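Local coordinates for hypothetical protein Atu2648 (Agrobacterium tumefaciens str. C58, PDB 1ZCE) that is of unknown function but has an EVE domain, related to the PUA and ASCH domains, so it may bind nucleic acid, at residues N39-M44 with D84-R89; M44-K49 with V65-L70; P107-M112 with Y130-R135. All blocks are in the same frame, centred on the assembly; numbering follows the deposited sequence.

Contact 1: N39-M44 with D84-R89; sequences NNMRAM and DCVDIR
Selenomethionine Met41, on the last turn of helix 35-42, reaches the beginning of strand 84-99, and each of its side-chain atoms finds part of residues 84-86. Its CB faces CG1 of Val86 at 4.1 Å, and CG lies 4.0 Å from CG2 of the same valine. SE touches both Cys85 CB and Val86 CG2. A bend at the last torsion (chi3 -68°) then lays CE against the strand backbone, 3.6 Å from Cys85 CB and close to the carbonyl O of Asp84. Val86 CG2 touches two selenium atoms, which approach it from directions about a right angle apart; the second is Met44 SE, at 3.9 Å. In the EVE domain, a member of the PUA clan, this places helix 35-42 against the start of a long strand of the mixed sheet; Trp29, Val32 and Val122 pack on Met41 as well. The polar part lies towards solvent, where Arg42 is exposed. Arg42, extended from CG to NE, grips the Asp84 carboxylate side-on: NE donates to OD1 over 2.9 Å, almost straight (167°) and on its syn lone pair, while NH2 donates to OD2 over 2.8 Å. One nitrogen to each oxygen fixes the rotation of the carboxylate, although the guanidinium and carboxylate planes are 35° apart. Arg38 brings a like charge close to Arg42 NH2.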
loop_
_atom_site.group_PDB
_atom_site.type_symbol
_atom_site.label_atom_id
_atom_site.label_comp_id
_atom_site.label_asym_id
_atom_site.label_seq_id
_atom_site.Cartn_x
_atom_site.Cartn_y
_atom_site.Cartn_z
ATOM N N ASN A 39 -7.330 -5.635 -9.709
ATOM C CA ASN A 39 -8.220 -4.589 -10.182
ATOM C C ASN A 39 -7.998 -3.290 -9.425
ATOM O O ASN A 39 -8.168 -2.211 -9.987
ATOM C CB ASN A 39 -9.679 -5.041 -10.085
ATOM C CG ASN A 39 -9.998 -6.190 -11.037
ATOM O OD1 ASN A 39 -9.230 -6.486 -11.958
ATOM N ND2 ASN A 39 -11.142 -6.835 -10.823
ATOM N N ASN A 40 -7.621 -3.384 -8.153
ATOM C CA ASN A 40 -7.345 -2.180 -7.384
ATOM C C ASN A 40 -6.118 -1.507 -8.000
ATOM O O ASN A 40 -6.072 -0.284 -8.139
ATOM C CB ASN A 40 -7.108 -2.524 -5.908
ATOM C CG ASN A 40 -8.409 -2.806 -5.154
ATOM O OD1 ASN A 40 -8.411 -3.415 -4.082
ATOM N ND2 ASN A 40 -9.521 -2.352 -5.715
HETATM N N MSE A 41 -5.127 -2.300 -8.388
HETATM C CA MSE A 41 -3.948 -1.716 -9.011
HETATM C C MSE A 41 -4.309 -1.079 -10.353
HETATM O O MSE A 41 -3.773 -0.028 -10.704
HETATM C CB MSE A 41 -2.840 -2.761 -9.175
HETATM C CG MSE A 41 -2.204 -3.142 -7.842
HETATM SE SE MSE A 41 -0.602 -4.248 -7.963
HETATM C CE MSE A 41 -1.459 -5.856 -8.646
ATOM N N ARG A 42 -5.204 -1.709 -11.106
ATOM C CA ARG A 42 -5.625 -1.147 -12.386
ATOM C C ARG A 42 -6.332 0.195 -12.204
ATOM O O ARG A 42 -6.404 0.988 -13.138
ATOM C CB ARG A 42 -6.569 -2.104 -13.114
ATOM C CG ARG A 42 -5.908 -3.350 -13.643
ATOM C CD ARG A 42 -6.935 -4.270 -14.262
ATOM N NE ARG A 42 -6.314 -5.446 -14.851
ATOM C CZ ARG A 42 -6.987 -6.405 -15.474
ATOM N NH1 ARG A 42 -8.307 -6.324 -15.582
ATOM N NH2 ARG A 42 -6.339 -7.435 -15.995
ATOM N N ALA A 43 -6.857 0.448 -11.009
ATOM C CA ALA A 43 -7.561 1.698 -10.741
ATOM C C ALA A 43 -6.621 2.807 -10.283
ATOM O O ALA A 43 -7.046 3.948 -10.104
ATOM C CB ALA A 43 -8.631 1.465 -9.684
HETATM N N MSE A 44 -5.345 2.475 -10.106
HETATM C CA MSE A 44 -4.361 3.445 -9.637
HETATM C C MSE A 44 -3.806 4.349 -10.721
HETATM O O MSE A 44 -3.666 3.949 -11.877
HETATM C CB MSE A 44 -3.202 2.722 -8.952
HETATM C CG MSE A 44 -3.619 1.998 -7.689
HETATM SE SE MSE A 44 -2.197 0.919 -6.980
HETATM C CE MSE A 44 -3.213 0.038 -5.598
ATOM N N ASP A 84 -1.519 -8.490 -14.017
ATOM C CA ASP A 84 -0.767 -7.264 -14.237
ATOM C C ASP A 84 -0.614 -6.517 -12.909
ATOM O O ASP A 84 -1.289 -6.833 -11.929
ATOM C CB ASP A 84 -1.413 -6.376 -15.328
ATOM C CG ASP A 84 -2.932 -6.314 -15.246
ATOM O OD1 ASP A 84 -3.471 -5.817 -14.238
ATOM O OD2 ASP A 84 -3.596 -6.752 -16.210
ATOM N N CYS A 85 0.282 -5.538 -12.879
ATOM C CA CYS A 85 0.542 -4.798 -11.652
ATOM C C CYS A 85 1.198 -3.446 -11.896
ATOM O O CYS A 85 1.678 -3.149 -12.999
ATOM C CB CYS A 85 1.463 -5.632 -10.759
ATOM S SG CYS A 85 3.026 -6.107 -11.604
ATOM N N VAL A 86 1.202 -2.622 -10.851
ATOM C CA VAL A 86 1.848 -1.320 -10.911
ATOM C C VAL A 86 3.244 -1.469 -10.314
ATOM O O VAL A 86 3.644 -2.552 -9.879
ATOM C CB VAL A 86 1.094 -0.247 -10.065
ATOM C CG1 VAL A 86 -0.269 0.036 -10.668
ATOM C CG2 VAL A 86 0.943 -0.716 -8.621
ATOM N N ASP A 87 3.984 -0.368 -10.337
ATOM C CA ASP A 87 5.306 -0.289 -9.725
ATOM C C ASP A 87 5.093 0.787 -8.666
ATOM O O ASP A 87 4.372 1.753 -8.918
ATOM C CB ASP A 87 6.355 0.236 -10.707
ATOM C CG ASP A 87 6.799 -0.796 -11.726
ATOM O OD1 ASP A 87 6.085 -1.790 -11.948
ATOM O OD2 ASP A 87 7.877 -0.590 -12.324
ATOM N N ILE A 88 5.700 0.631 -7.493
ATOM C CA ILE A 88 5.573 1.637 -6.443
ATOM C C ILE A 88 6.950 2.023 -5.920
ATOM O O ILE A 88 7.913 1.272 -6.070
ATOM C CB ILE A 88 4.715 1.140 -5.238
ATOM C CG1 ILE A 88 5.351 -0.097 -4.599
ATOM C CG2 ILE A 88 3.295 0.840 -5.695
ATOM C CD1 ILE A 88 4.666 -0.546 -3.309
ATOM N N ARG A 89 7.040 3.203 -5.314
ATOM C CA ARG A 89 8.301 3.667 -4.749
ATOM C C ARG A 89 8.057 4.395 -3.436
ATOM O O ARG A 89 6.975 4.924 -3.195
ATOM C CB ARG A 89 9.040 4.586 -5.726
ATOM C CG ARG A 89 8.309 5.850 -6.111
ATOM C CD ARG A 89 9.090 6.571 -7.202
ATOM N NE ARG A 89 8.352 7.671 -7.812
ATOM C CZ ARG A 89 8.740 8.298 -8.918
ATOM N NH1 ARG A 89 8.012 9.291 -9.410
ATOM N NH2 ARG A 89 9.856 7.928 -9.535
#

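Contact 2: M44-K49 with V65-L70; sequences MKIGDK and VEVCAL
The Val67 side chain is directed at the turn 45-48, and the surrounding groups approach it from different directions. Selenomethionine Met44 crosses it at about a right angle, SE lying 3.8 Å from CG2. The Lys45 carbonyl O rests 3.4 Å from Val67 CB, and Asp48 CB borders the CG2 branch. CG2 stands beside the backbone N and CG1 anti to it (chi1 173°), which turns one methyl to Met44 and Asp48 and leaves the other near Ile46. Ile46 and Leu70 also cross at about a right angle: CD1 of Ile46 lies 4.0 Å from Leu70 CG and over the backbone of Cys68 and Ala69, where a classic beta bulge faces Asp87. Lys49 and Glu66 instead run side by side, pointing the same way, with Lys49 CD against Glu66 CB. Their charged ends are a long 3.7 Å apart (Lys49 NZ to Glu66 OE2), and a water joins them, accepting from NZ and donating to OE2. NZ also donates to Gly47 O at 2.7 Å, in the carbonyl plane, and to Lys144 O, whereas the stronger partner of Glu66 is Arg89. Two backbone bonds tie the segments, a nearly straight one (172°) from Gly47 N to Val67 O and another from Val67 N to Asp48 O. Asp48 OD2 accepts Lys45 N from above the carboxylate plane over 3.0 Å and takes a further bond from Trp5, bracing the turn. Residues 45-48 form a type II turn, with glycine at the position of positive phi, leading into the antiparallel pairing of strands 49-54 and 60-73, where Lys49 and Glu66 make a non-hydrogen-bonded pair in the sheet of this EVE domain.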
loop_
_atom_site.group_PDB
_atom_site.type_symbol
_atom_site.label_atom_id
_atom_site.label_comp_id
_atom_site.label_asym_id
_atom_site.label_seq_id
_atom_site.Cartn_x
_atom_site.Cartn_y
_atom_site.Cartn_z
HETATM N N MSE A 44 -5.345 2.475 -10.106
HETATM C CA MSE A 44 -4.361 3.445 -9.637
HETATM C C MSE A 44 -3.806 4.349 -10.721
HETATM O O MSE A 44 -3.666 3.949 -11.877
HETATM C CB MSE A 44 -3.202 2.722 -8.952
HETATM C CG MSE A 44 -3.619 1.998 -7.689
HETATM SE SE MSE A 44 -2.197 0.919 -6.980
HETATM C CE MSE A 44 -3.213 0.038 -5.598
ATOM N N LYS A 45 -3.490 5.577 -10.327
ATOM C CA LYS A 45 -2.913 6.557 -11.230
ATOM C C LYS A 45 -1.510 6.902 -10.739
ATOM O O LYS A 45 -1.177 6.687 -9.572
ATOM C CB LYS A 45 -3.774 7.823 -11.254
ATOM C CG LYS A 45 -5.188 7.594 -11.759
ATOM C CD LYS A 45 -5.976 8.893 -11.846
ATOM C CE LYS A 45 -7.433 8.635 -12.204
ATOM N NZ LYS A 45 -8.158 7.941 -11.109
ATOM N N ILE A 46 -0.686 7.427 -11.639
ATOM C CA ILE A 46 0.663 7.829 -11.273
ATOM C C ILE A 46 0.544 8.860 -10.158
ATOM O O ILE A 46 -0.267 9.783 -10.244
ATOM C CB ILE A 46 1.395 8.470 -12.474
ATOM C CG1 ILE A 46 1.628 7.420 -13.562
ATOM C CG2 ILE A 46 2.720 9.078 -12.028
ATOM C CD1 ILE A 46 2.446 6.230 -13.098
ATOM N N GLY A 47 1.328 8.690 -9.101
ATOM C CA GLY A 47 1.272 9.639 -8.006
ATOM C C GLY A 47 0.339 9.263 -6.868
ATOM O O GLY A 47 0.402 9.867 -5.797
ATOM N N ASP A 48 -0.542 8.288 -7.081
ATOM C CA ASP A 48 -1.452 7.865 -6.015
ATOM C C ASP A 48 -0.614 7.409 -4.832
ATOM O O ASP A 48 0.345 6.653 -4.998
ATOM C CB ASP A 48 -2.344 6.707 -6.466
ATOM C CG ASP A 48 -3.576 7.167 -7.228
ATOM O OD1 ASP A 48 -3.740 8.379 -7.474
ATOM O OD2 ASP A 48 -4.400 6.302 -7.584
ATOM N N LYS A 49 -0.991 7.864 -3.642
ATOM C CA LYS A 49 -0.275 7.531 -2.422
ATOM C C LYS A 49 -0.928 6.368 -1.695
ATOM O O LYS A 49 -2.129 6.124 -1.825
ATOM C CB LYS A 49 -0.225 8.754 -1.509
ATOM C CG LYS A 49 0.382 9.987 -2.160
ATOM C CD LYS A 49 1.831 9.754 -2.562
ATOM C CE LYS A 49 2.504 11.030 -3.067
ATOM N NZ LYS A 49 1.853 11.607 -4.273
ATOM N N VAL A 65 4.040 5.138 0.184
ATOM C CA VAL A 65 4.579 4.932 -1.149
ATOM C C VAL A 65 3.710 5.647 -2.168
ATOM O O VAL A 65 2.654 6.184 -1.843
ATOM C CB VAL A 65 4.606 3.434 -1.533
ATOM C CG1 VAL A 65 5.580 2.683 -0.641
ATOM C CG2 VAL A 65 3.208 2.842 -1.422
ATOM N N GLU A 66 4.181 5.656 -3.407
ATOM C CA GLU A 66 3.441 6.254 -4.503
ATOM C C GLU A 66 3.602 5.373 -5.731
ATOM O O GLU A 66 4.600 4.667 -5.886
ATOM C CB GLU A 66 3.951 7.665 -4.808
ATOM C CG GLU A 66 5.365 7.719 -5.368
ATOM C CD GLU A 66 5.855 9.143 -5.572
ATOM O OE1 GLU A 66 7.019 9.319 -5.987
ATOM O OE2 GLU A 66 5.077 10.085 -5.315
ATOM N N VAL A 67 2.601 5.413 -6.598
ATOM C CA VAL A 67 2.626 4.635 -7.822
ATOM C C VAL A 67 3.546 5.337 -8.820
ATOM O O VAL A 67 3.393 6.536 -9.063
ATOM C CB VAL A 67 1.204 4.520 -8.412
ATOM C CG1 VAL A 67 1.254 3.856 -9.770
ATOM C CG2 VAL A 67 0.305 3.726 -7.463
ATOM N N CYS A 68 4.507 4.609 -9.381
ATOM C CA CYS A 68 5.413 5.215 -10.352
ATOM C C CYS A 68 5.329 4.574 -11.738
ATOM O O CYS A 68 6.062 4.950 -12.656
ATOM C CB CYS A 68 6.856 5.200 -9.840
ATOM S SG CYS A 68 7.495 3.614 -9.282
ATOM N N ALA A 69 4.433 3.602 -11.882
ATOM C CA ALA A 69 4.194 2.940 -13.161
ATOM C C ALA A 69 2.786 2.367 -13.138
ATOM O O ALA A 69 2.393 1.694 -12.183
ATOM C CB ALA A 69 5.216 1.831 -13.410
ATOM N N LEU A 70 2.021 2.659 -14.185
ATOM C CA LEU A 70 0.653 2.173 -14.303
ATOM C C LEU A 70 0.639 0.669 -14.542
ATOM O O LEU A 70 1.649 0.086 -14.928
ATOM C CB LEU A 70 -0.057 2.883 -15.459
ATOM C CG LEU A 70 -0.284 4.390 -15.308
ATOM C CD1 LEU A 70 -0.865 4.950 -16.598
ATOM C CD2 LEU A 70 -1.218 4.654 -14.136
HETATM O O HOH W 1 4.170 12.466 -5.745
#

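Contact 3: P107-M112 with Y130-R135; sequences PKLEKM and YLEVCR
Lys108 and Arg135, both exposed at the protein surface, converge on one oxygen of Glu132. Lys108 NZ lies 3.0 Å from Glu132 OE2, a salt bridge whose hydrogen bond is weak, and the two side chains cross at about a right angle. Arg135, one helical turn on from Glu132, brings two nitrogens side-on to the same oxygen: NH1 donates over 2.8 Å at 154°, and NE over a longer 3.2 Å. Both meet OE2 nearly along its C-O axis, with the oxygen in the guanidinium plane. A bend at chi2 (66°) turns the carboxylate along the helix towards Arg135; its other oxygen, OE1, accepts from Asn106 ND2. Lys108 NZ and Arg135 NH1 come within 3.6 Å of each other, a closeness probably eased by the carboxylate they share.

The apolar contacts lie beneath. Leu109 divides its methyls between two residues of the helix: CD2 packs on the aliphatic part of Glu132, 4.0 Å from CG, while CD1 meets Val133 CG2 at 3.8 Å. That same valine methyl touches the end of selenomethionine Met112, with CE 4.1 Å away.

A type I turn from Leu109 to Met112, closed by Met112 N to Leu109 O, precedes helix 113-116, with Met112 at its N-cap. The whole is a loop-to-helix interface of the EVE domain, a salt-bridge network beside a small apolar cluster of Leu109, Met112 and Val133.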
loop_
_atom_site.group_PDB
_atom_site.type_symbol
_atom_site.label_atom_id
_atom_site.label_comp_id
_atom_site.label_asym_id
_atom_site.label_seq_id
_atom_site.Cartn_x
_atom_site.Cartn_y
_atom_site.Cartn_z
ATOM N N PRO A 107 -12.409 3.795 16.335
ATOM C CA PRO A 107 -13.739 3.699 15.722
ATOM C C PRO A 107 -13.864 4.291 14.319
ATOM O O PRO A 107 -14.701 3.855 13.534
ATOM C CB PRO A 107 -14.637 4.407 16.737
ATOM C CG PRO A 107 -13.728 5.422 17.340
ATOM C CD PRO A 107 -12.448 4.638 17.543
ATOM N N LYS A 108 -13.032 5.276 14.002
ATOM C CA LYS A 108 -13.079 5.913 12.689
ATOM C C LYS A 108 -12.541 5.002 11.586
ATOM O O LYS A 108 -12.744 5.263 10.397
ATOM C CB LYS A 108 -12.277 7.216 12.721
ATOM C CG LYS A 108 -12.776 8.203 13.768
ATOM C CD LYS A 108 -11.810 9.359 13.976
ATOM C CE LYS A 108 -11.703 10.238 12.743
ATOM N NZ LYS A 108 -10.739 11.351 12.958
ATOM N N LEU A 109 -11.871 3.927 11.983
ATOM C CA LEU A 109 -11.285 3.002 11.022
ATOM C C LEU A 109 -11.985 1.645 10.963
ATOM O O LEU A 109 -11.466 0.705 10.362
ATOM C CB LEU A 109 -9.800 2.808 11.351
ATOM C CG LEU A 109 -8.959 4.087 11.464
ATOM C CD1 LEU A 109 -7.525 3.714 11.800
ATOM C CD2 LEU A 109 -9.021 4.880 10.168
ATOM N N GLU A 110 -13.170 1.551 11.565
ATOM C CA GLU A 110 -13.926 0.297 11.593
ATOM C C GLU A 110 -14.286 -0.297 10.239
ATOM O O GLU A 110 -14.461 -1.512 10.120
ATOM C CB GLU A 110 -15.224 0.468 12.381
ATOM C CG GLU A 110 -15.052 0.807 13.838
ATOM C CD GLU A 110 -16.297 0.493 14.641
ATOM O OE1 GLU A 110 -17.398 0.917 14.226
ATOM O OE2 GLU A 110 -16.171 -0.179 15.686
ATOM N N LYS A 111 -14.426 0.550 9.226
ATOM C CA LYS A 111 -14.788 0.069 7.898
ATOM C C LYS A 111 -13.585 -0.034 6.970
ATOM O O LYS A 111 -13.732 -0.323 5.784
ATOM C CB LYS A 111 -15.847 0.986 7.274
ATOM C CG LYS A 111 -17.168 1.012 8.035
ATOM C CD LYS A 111 -18.161 1.979 7.403
ATOM C CE LYS A 111 -19.486 1.999 8.152
ATOM N NZ LYS A 111 -20.193 0.690 8.093
HETATM N N MSE A 112 -12.394 0.183 7.512
HETATM C CA MSE A 112 -11.182 0.124 6.704
HETATM C C MSE A 112 -10.948 -1.298 6.204
HETATM O O MSE A 112 -11.100 -2.265 6.954
HETATM C CB MSE A 112 -9.986 0.605 7.530
HETATM C CG MSE A 112 -8.751 0.952 6.720
HETATM SE SE MSE A 112 -7.344 1.594 7.856
HETATM C CE MSE A 112 -5.954 1.723 6.522
ATOM N N TYR A 130 -7.011 7.451 5.463
ATOM C CA TYR A 130 -5.621 7.780 5.191
ATOM C C TYR A 130 -5.135 8.903 6.107
ATOM O O TYR A 130 -4.071 8.804 6.717
ATOM C CB TYR A 130 -5.462 8.180 3.720
ATOM C CG TYR A 130 -4.074 8.648 3.336
ATOM C CD1 TYR A 130 -3.781 10.012 3.227
ATOM C CD2 TYR A 130 -3.059 7.732 3.052
ATOM C CE1 TYR A 130 -2.522 10.450 2.832
ATOM C CE2 TYR A 130 -1.791 8.163 2.660
ATOM C CZ TYR A 130 -1.535 9.520 2.552
ATOM O OH TYR A 130 -0.290 9.947 2.152
ATOM N N LEU A 131 -5.917 9.971 6.210
ATOM C CA LEU A 131 -5.528 11.090 7.056
ATOM C C LEU A 131 -5.453 10.705 8.532
ATOM O O LEU A 131 -4.573 11.172 9.254
ATOM C CB LEU A 131 -6.502 12.257 6.864
ATOM C CG LEU A 131 -6.459 12.905 5.474
ATOM C CD1 LEU A 131 -7.596 13.896 5.326
ATOM C CD2 LEU A 131 -5.120 13.591 5.259
ATOM N N GLU A 132 -6.371 9.853 8.980
ATOM C CA GLU A 132 -6.384 9.432 10.377
ATOM C C GLU A 132 -5.183 8.540 10.712
ATOM O O GLU A 132 -4.531 8.738 11.737
ATOM C CB GLU A 132 -7.696 8.710 10.689
ATOM C CG GLU A 132 -7.825 8.183 12.115
ATOM C CD GLU A 132 -7.894 9.272 13.177
ATOM O OE1 GLU A 132 -7.973 8.918 14.372
ATOM O OE2 GLU A 132 -7.873 10.474 12.835
ATOM N N VAL A 133 -4.890 7.560 9.862
ATOM C CA VAL A 133 -3.744 6.691 10.104
ATOM C C VAL A 133 -2.473 7.541 10.069
ATOM O O VAL A 133 -1.574 7.350 10.889
ATOM C CB VAL A 133 -3.670 5.546 9.056
ATOM C CG1 VAL A 133 -2.347 4.796 9.167
ATOM C CG2 VAL A 133 -4.824 4.573 9.286
ATOM N N CYS A 134 -2.396 8.482 9.132
ATOM C CA CYS A 134 -1.225 9.350 9.058
ATOM C C CYS A 134 -1.059 10.157 10.347
ATOM O O CYS A 134 0.053 10.262 10.872
ATOM C CB CYS A 134 -1.319 10.290 7.852
ATOM S SG CYS A 134 -0.893 9.494 6.281
ATOM N N ARG A 135 -2.153 10.722 10.858
ATOM C CA ARG A 135 -2.089 11.487 12.106
ATOM C C ARG A 135 -1.592 10.595 13.241
ATOM O O ARG A 135 -0.737 10.994 14.032
ATOM C CB ARG A 135 -3.463 12.049 12.485
ATOM C CG ARG A 135 -3.821 13.380 11.850
ATOM C CD ARG A 135 -5.095 13.927 12.481
ATOM N NE ARG A 135 -6.257 13.106 12.160
ATOM C CZ ARG A 135 -6.965 13.228 11.043
ATOM N NH1 ARG A 135 -8.002 12.436 10.829
ATOM N NH2 ARG A 135 -6.649 14.157 10.151
#

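Contacts 1 and 2 are neighbours, their centres 7 Å apart. They share Met44, and their strands 84-99 and 60-73 are paired in one sheet, with the Arg89-Glu66 salt bridge added between side chains. Contact 1 is mostly buried and has side-chain bonds and packing but no backbone hydrogen bond between its segments, whereas contact 2, partly buried, adds strand-type backbone bonds and a water. Contact 3 stands apart, about 22 Å from contact 1 between centres and on the opposite side of the chain's centre; it meets contact 2 only where Tyr130 packs on Lys49. Like contact 1, it sets charges towards solvent beside apolar packing, but joins a loop to a helix, not a helix to a strand.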